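PDB 7D60: calcium homeostasis modulator protein 5 from Homo sapiens, which assembles into undecameric, cone-shaped complexes that may act as large-pore ion channels, with gating and conductance likely regulated by membrane lipids. Local coordinates for residues G66-F77 and F96-S107. Sequence-based numbering, arbitrary orientation.
Sequences GFFLNNRSWRLF and FFYVLGQITLSS. With PA8 (1,2-dioctanoyl-sn-glycero-3-phosphate), chain M; PA8 (1,2-dioctanoyl-sn-glycero-3-phosphate), chain N.
Arg72 sets its CG between the backbone N and the carbonyl carbon (chi1 81°) and its chain bends at chi3, laying its aliphatic part against Ile103, whose CG1 stands anti to the carbonyl carbon. This joins the cytoplasmic end of transmembrane helix S2, continued by the weakly bonded helix 71-77, to the start of S3 in a four-helix CALHM subunit; helix 71-77 and helix 96-106 run nearly antiparallel, 150° apart. It is an example of one branched side chain serving two neighbours at once: Ile103 CD1 lies 3.7 Å from Arg72 CD, while Ile103 CG2 meets the edge of the Phe67 ring, 3.6 Å from Phe67 CD1. Arg72 NH1 approaches Gln102 OE1 at 3.4 Å, guanidinium and amide planes turned 66° apart. Gln102, an established phosphatidic acid-binding residue, places NE2 3.1 Å from phosphate O2 of the chain N lipid. Shortening Arg72 to an alanine is likely to leave Ile103 CD1 less covered and that phosphate without a positive neighbour. Further along, Leu76 CD2 packs on Phe96 CE1; Ile87 touches both residues, and Leu268 touches Leu76. Where S2 ends, Ser107 CB sits 4.0 Å from Gly66 CA, and Ser107 N and OG reach Ile103 O from opposite faces of its carbonyl plane.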
loop_
_atom_site.group_PDB
_atom_site.type_symbol
_atom_site.label_atom_id
_atom_site.label_comp_id
_atom_site.label_asym_id
_atom_site.label_seq_id
_atom_site.Cartn_x
_atom_site.Cartn_y
_atom_site.Cartn_z
ATOM N N GLY A 66 -1.781 -34.961 30.953
ATOM C CA GLY A 66 -0.430 -34.764 31.441
ATOM C C GLY A 66 0.359 -36.049 31.546
ATOM O O GLY A 66 1.590 -36.022 31.554
ATOM N N PHE A 67 -0.327 -37.188 31.638
ATOM C CA PHE A 67 0.357 -38.474 31.633
ATOM C C PHE A 67 0.754 -38.910 30.230
ATOM O O PHE A 67 1.731 -39.646 30.075
ATOM C CB PHE A 67 -0.521 -39.549 32.263
ATOM C CG PHE A 67 -0.726 -39.382 33.732
ATOM C CD1 PHE A 67 0.351 -39.289 34.586
ATOM C CD2 PHE A 67 -1.999 -39.337 34.262
ATOM C CE1 PHE A 67 0.162 -39.141 35.946
ATOM C CE2 PHE A 67 -2.193 -39.192 35.618
ATOM C CZ PHE A 67 -1.111 -39.093 36.458
ATOM N N PHE A 68 0.012 -38.487 29.206
ATOM C CA PHE A 68 0.362 -38.846 27.837
ATOM C C PHE A 68 1.599 -38.100 27.362
ATOM O O PHE A 68 2.455 -38.678 26.688
ATOM C CB PHE A 68 -0.799 -38.555 26.889
ATOM C CG PHE A 68 -1.783 -39.675 26.758
ATOM C CD1 PHE A 68 -1.432 -40.846 26.110
ATOM C CD2 PHE A 68 -3.075 -39.538 27.230
ATOM C CE1 PHE A 68 -2.340 -41.874 25.971
ATOM C CE2 PHE A 68 -3.989 -40.562 27.089
ATOM C CZ PHE A 68 -3.620 -41.730 26.458
ATOM N N LEU A 69 1.709 -36.820 27.692
ATOM C CA LEU A 69 2.774 -35.978 27.174
ATOM C C LEU A 69 4.019 -35.990 28.045
ATOM O O LEU A 69 4.960 -35.247 27.764
ATOM C CB LEU A 69 2.273 -34.544 27.008
ATOM C CG LEU A 69 0.980 -34.362 26.217
ATOM C CD1 LEU A 69 0.613 -32.902 26.120
ATOM C CD2 LEU A 69 1.121 -34.957 24.842
ATOM N N ASN A 70 4.048 -36.807 29.087
ATOM C CA ASN A 70 5.210 -36.914 29.957
ATOM C C ASN A 70 6.112 -38.009 29.410
ATOM O O ASN A 70 5.750 -39.188 29.436
ATOM C CB ASN A 70 4.787 -37.215 31.389
ATOM C CG ASN A 70 5.717 -36.610 32.403
ATOM O OD1 ASN A 70 6.747 -36.052 32.054
ATOM N ND2 ASN A 70 5.354 -36.708 33.669
ATOM N N ASN A 71 7.290 -37.617 28.920
ATOM C CA ASN A 71 8.184 -38.572 28.277
ATOM C C ASN A 71 8.811 -39.531 29.275
ATOM O O ASN A 71 9.142 -40.662 28.912
ATOM C CB ASN A 71 9.280 -37.837 27.513
ATOM C CG ASN A 71 8.778 -37.217 26.234
ATOM O OD1 ASN A 71 8.035 -37.839 25.478
ATOM N ND2 ASN A 71 9.186 -35.982 25.979
ATOM N N ARG A 72 8.984 -39.113 30.522
ATOM C CA ARG A 72 9.626 -39.981 31.493
ATOM C C ARG A 72 8.663 -40.950 32.158
ATOM O O ARG A 72 9.104 -41.784 32.955
ATOM C CB ARG A 72 10.348 -39.148 32.548
ATOM C CG ARG A 72 9.470 -38.603 33.628
ATOM C CD ARG A 72 10.257 -38.458 34.906
ATOM N NE ARG A 72 11.058 -37.242 34.904
ATOM C CZ ARG A 72 11.933 -36.925 35.849
ATOM N NH1 ARG A 72 12.125 -37.738 36.878
ATOM N NH2 ARG A 72 12.615 -35.794 35.765
ATOM N N SER A 73 7.372 -40.876 31.850
ATOM C CA SER A 73 6.455 -41.920 32.282
ATOM C C SER A 73 6.485 -43.123 31.358
ATOM O O SER A 73 6.174 -44.232 31.797
ATOM C CB SER A 73 5.030 -41.380 32.366
ATOM O OG SER A 73 4.583 -40.933 31.103
ATOM N N TRP A 74 6.853 -42.932 30.095
ATOM C CA TRP A 74 6.990 -44.041 29.164
ATOM C C TRP A 74 8.350 -44.705 29.243
ATOM O O TRP A 74 8.459 -45.897 28.954
ATOM C CB TRP A 74 6.730 -43.569 27.735
ATOM C CG TRP A 74 5.369 -43.000 27.534
ATOM C CD1 TRP A 74 5.069 -41.727 27.169
ATOM C CD2 TRP A 74 4.115 -43.679 27.684
ATOM N NE1 TRP A 74 3.713 -41.565 27.082
ATOM C CE2 TRP A 74 3.105 -42.750 27.393
ATOM C CE3 TRP A 74 3.750 -44.981 28.034
ATOM C CZ2 TRP A 74 1.757 -43.078 27.444
ATOM C CZ3 TRP A 74 2.418 -45.302 28.084
ATOM C CH2 TRP A 74 1.435 -44.356 27.790
ATOM N N ARG A 75 9.391 -43.964 29.628
ATOM C CA ARG A 75 10.686 -44.578 29.883
ATOM C C ARG A 75 10.663 -45.488 31.094
ATOM O O ARG A 75 11.431 -46.449 31.144
ATOM C CB ARG A 75 11.758 -43.514 30.084
ATOM C CG ARG A 75 12.048 -42.718 28.855
ATOM C CD ARG A 75 13.207 -41.783 29.054
ATOM N NE ARG A 75 12.877 -40.650 29.902
ATOM C CZ ARG A 75 13.777 -39.795 30.373
ATOM N NH1 ARG A 75 15.057 -39.970 30.085
ATOM N NH2 ARG A 75 13.406 -38.779 31.136
ATOM N N LEU A 76 9.803 -45.214 32.062
ATOM C CA LEU A 76 9.736 -46.010 33.275
ATOM C C LEU A 76 8.981 -47.315 33.086
ATOM O O LEU A 76 9.366 -48.330 33.675
ATOM C CB LEU A 76 9.078 -45.194 34.388
ATOM C CG LEU A 76 9.048 -45.780 35.796
ATOM C CD1 LEU A 76 10.437 -45.808 36.378
ATOM C CD2 LEU A 76 8.123 -44.976 36.670
ATOM N N PHE A 77 7.934 -47.328 32.261
ATOM C CA PHE A 77 7.008 -48.448 32.237
ATOM C C PHE A 77 7.126 -49.361 31.026
ATOM O O PHE A 77 6.578 -50.462 31.066
ATOM C CB PHE A 77 5.564 -47.939 32.320
ATOM C CG PHE A 77 5.147 -47.536 33.700
ATOM C CD1 PHE A 77 5.193 -48.444 34.742
ATOM C CD2 PHE A 77 4.719 -46.246 33.958
ATOM C CE1 PHE A 77 4.817 -48.073 36.015
ATOM C CE2 PHE A 77 4.342 -45.871 35.227
ATOM C CZ PHE A 77 4.390 -46.786 36.256
ATOM N N PHE A 96 11.530 -45.955 43.012
ATOM C CA PHE A 96 10.380 -46.060 42.119
ATOM C C PHE A 96 9.244 -45.138 42.544
ATOM O O PHE A 96 8.559 -44.564 41.692
ATOM C CB PHE A 96 9.889 -47.504 42.068
ATOM C CG PHE A 96 8.570 -47.668 41.377
ATOM C CD1 PHE A 96 8.469 -47.494 40.010
ATOM C CD2 PHE A 96 7.427 -47.982 42.095
ATOM C CE1 PHE A 96 7.259 -47.643 39.368
ATOM C CE2 PHE A 96 6.214 -48.128 41.459
ATOM C CZ PHE A 96 6.131 -47.958 40.093
ATOM N N PHE A 97 9.052 -44.957 43.850
ATOM C CA PHE A 97 8.030 -44.036 44.324
ATOM C C PHE A 97 8.476 -42.587 44.224
ATOM O O PHE A 97 7.631 -41.693 44.136
ATOM C CB PHE A 97 7.648 -44.372 45.761
ATOM C CG PHE A 97 7.016 -45.717 45.908
ATOM C CD1 PHE A 97 5.694 -45.915 45.553
ATOM C CD2 PHE A 97 7.746 -46.788 46.393
ATOM C CE1 PHE A 97 5.108 -47.156 45.681
ATOM C CE2 PHE A 97 7.165 -48.033 46.525
ATOM C CZ PHE A 97 5.844 -48.215 46.169
ATOM N N TYR A 98 9.782 -42.331 44.237
ATOM C CA TYR A 98 10.251 -40.962 44.070
ATOM C C TYR A 98 10.084 -40.497 42.631
ATOM O O TYR A 98 9.781 -39.325 42.385
ATOM C CB TYR A 98 11.710 -40.841 44.508
ATOM C CG TYR A 98 12.288 -39.457 44.318
ATOM C CD1 TYR A 98 12.024 -38.446 45.229
ATOM C CD2 TYR A 98 13.100 -39.162 43.230
ATOM C CE1 TYR A 98 12.546 -37.180 45.058
ATOM C CE2 TYR A 98 13.621 -37.903 43.050
ATOM C CZ TYR A 98 13.344 -36.917 43.966
ATOM O OH TYR A 98 13.872 -35.662 43.780
ATOM N N VAL A 99 10.300 -41.393 41.667
ATOM C CA VAL A 99 10.103 -41.024 40.270
ATOM C C VAL A 99 8.619 -40.895 39.966
ATOM O O VAL A 99 8.191 -39.931 39.325
ATOM C CB VAL A 99 10.795 -42.036 39.340
ATOM C CG1 VAL A 99 10.624 -41.628 37.896
ATOM C CG2 VAL A 99 12.261 -42.126 39.669
ATOM N N LEU A 100 7.808 -41.836 40.458
ATOM C CA LEU A 100 6.363 -41.796 40.263
ATOM C C LEU A 100 5.710 -40.600 40.945
ATOM O O LEU A 100 4.652 -40.148 40.495
ATOM C CB LEU A 100 5.735 -43.089 40.779
ATOM C CG LEU A 100 4.325 -43.454 40.324
ATOM C CD1 LEU A 100 4.149 -43.195 38.842
ATOM C CD2 LEU A 100 4.038 -44.900 40.655
ATOM N N GLY A 101 6.317 -40.075 42.010
ATOM C CA GLY A 101 5.844 -38.832 42.585
ATOM C C GLY A 101 6.135 -37.624 41.721
ATOM O O GLY A 101 5.435 -36.616 41.810
ATOM N N GLN A 102 7.156 -37.704 40.870
ATOM C CA GLN A 102 7.493 -36.574 40.013
ATOM C C GLN A 102 6.572 -36.475 38.805
ATOM O O GLN A 102 6.284 -35.368 38.342
ATOM C CB GLN A 102 8.940 -36.676 39.545
ATOM C CG GLN A 102 9.961 -36.423 40.614
ATOM C CD GLN A 102 11.356 -36.335 40.051
ATOM O OE1 GLN A 102 12.168 -37.241 40.229
ATOM N NE2 GLN A 102 11.645 -35.245 39.353
ATOM N N ILE A 103 6.132 -37.611 38.256
ATOM C CA ILE A 103 5.155 -37.580 37.172
ATOM C C ILE A 103 3.814 -37.065 37.683
ATOM O O ILE A 103 3.151 -36.252 37.025
ATOM C CB ILE A 103 5.028 -38.972 36.509
ATOM C CG1 ILE A 103 6.246 -39.301 35.646
ATOM C CG2 ILE A 103 3.798 -39.085 35.645
ATOM C CD1 ILE A 103 7.237 -40.202 36.267
ATOM N N THR A 104 3.423 -37.488 38.887
ATOM C CA THR A 104 2.131 -37.103 39.444
ATOM C C THR A 104 2.085 -35.622 39.800
ATOM O O THR A 104 1.075 -34.956 39.553
ATOM C CB THR A 104 1.825 -37.954 40.670
ATOM O OG1 THR A 104 2.166 -39.315 40.400
ATOM C CG2 THR A 104 0.359 -37.876 41.010
ATOM N N LEU A 105 3.165 -35.086 40.362
ATOM C CA LEU A 105 3.163 -33.684 40.758
ATOM C C LEU A 105 3.318 -32.748 39.570
ATOM O O LEU A 105 2.831 -31.617 39.617
ATOM C CB LEU A 105 4.269 -33.420 41.777
ATOM C CG LEU A 105 4.014 -33.929 43.194
ATOM C CD1 LEU A 105 5.128 -33.498 44.118
ATOM C CD2 LEU A 105 2.678 -33.454 43.715
ATOM N N SER A 106 3.980 -33.188 38.505
ATOM C CA SER A 106 4.143 -32.324 37.345
ATOM C C SER A 106 2.876 -32.239 36.509
ATOM O O SER A 106 2.643 -31.224 35.846
ATOM C CB SER A 106 5.297 -32.813 36.477
ATOM O OG SER A 106 5.188 -32.291 35.168
ATOM N N SER A 107 2.056 -33.282 36.518
ATOM C CA SER A 107 0.812 -33.289 35.765
ATOM C C SER A 107 -0.358 -32.735 36.562
ATOM O O SER A 107 -1.477 -32.699 36.045
ATOM C CB SER A 107 0.492 -34.708 35.292
ATOM O OG SER A 107 0.190 -35.547 36.387
HETATM O O1 PA8 M . 8.322 -34.025 29.303
HETATM O O2 PA8 M . 9.294 -34.738 31.445
HETATM P P1 PA8 M . 8.619 -33.599 30.722
HETATM O O3 PA8 M . 9.541 -32.404 30.717
HETATM O O4 PA8 M . 7.221 -33.197 31.497
HETATM C C1 PA8 M . 6.636 -31.951 31.251
HETATM C C2 PA8 M . 5.496 -32.128 30.250
HETATM C C3 PA8 M . 4.154 -32.138 30.979
HETATM O O5 PA8 M . 3.435 -30.998 30.595
HETATM C C4 PA8 M . 2.088 -31.219 30.278
HETATM O O6 PA8 M . 1.639 -32.312 30.317
HETATM C C5 PA8 M . 1.191 -30.051 29.876
HETATM C C6 PA8 M . -0.217 -30.497 29.485
HETATM C C7 PA8 M . -1.118 -29.322 29.114
HETATM O O7 PA8 M . 5.517 -31.060 29.346
HETATM C C12 PA8 M . 5.825 -31.422 28.032
HETATM O O8 PA8 M . 6.855 -31.953 27.792
HETATM C C13 PA8 M . 4.835 -31.126 26.909
HETATM C C14 PA8 M . 5.537 -30.752 25.608
HETATM C C15 PA8 M . 4.601 -30.829 24.405
HETATM C C16 PA8 M . 3.406 -29.894 24.542
HETATM C C17 PA8 M . 2.586 -29.812 23.260
HETATM C C18 PA8 M . 3.123 -28.768 22.285
HETATM C C19 PA8 M . 2.172 -28.534 21.113
HETATM O O1 PA8 N . 14.091 -32.085 37.483
HETATM O O2 PA8 N . 13.864 -33.092 39.715
HETATM P P1 PA8 N . 13.857 -31.793 38.946
HETATM O O3 PA8 N . 14.959 -30.901 39.464
HETATM O O4 PA8 N . 12.403 -31.033 39.128
HETATM C C1 PA8 N . 12.032 -30.564 40.393
HETATM C C2 PA8 N . 10.915 -31.459 40.924
HETATM C C3 PA8 N . 11.485 -32.404 41.981
HETATM O O5 PA8 N . 10.708 -32.343 43.141
HETATM C C4 PA8 N . 9.873 -33.447 43.323
HETATM O O6 PA8 N . 9.122 -33.762 42.471
HETATM C C5 PA8 N . 9.901 -34.255 44.614
HETATM C C6 PA8 N . 8.667 -35.147 44.731
HETATM C C7 PA8 N . 8.921 -36.403 45.558
HETATM O O7 PA8 N . 9.896 -30.682 41.488
HETATM C C12 PA8 N . 8.622 -30.830 40.918
HETATM O O8 PA8 N . 8.471 -31.461 39.924
HETATM C C13 PA8 N . 7.417 -30.167 41.587
HETATM C C14 PA8 N . 6.363 -29.697 40.586
HETATM C C15 PA8 N . 5.405 -28.666 41.179
HETATM C C16 PA8 N . 4.274 -29.290 41.992
HETATM C C17 PA8 N . 2.938 -28.588 41.742
HETATM C C18 PA8 N . 1.816 -29.120 42.629
HETATM C C19 PA8 N . 0.609 -28.188 42.670
#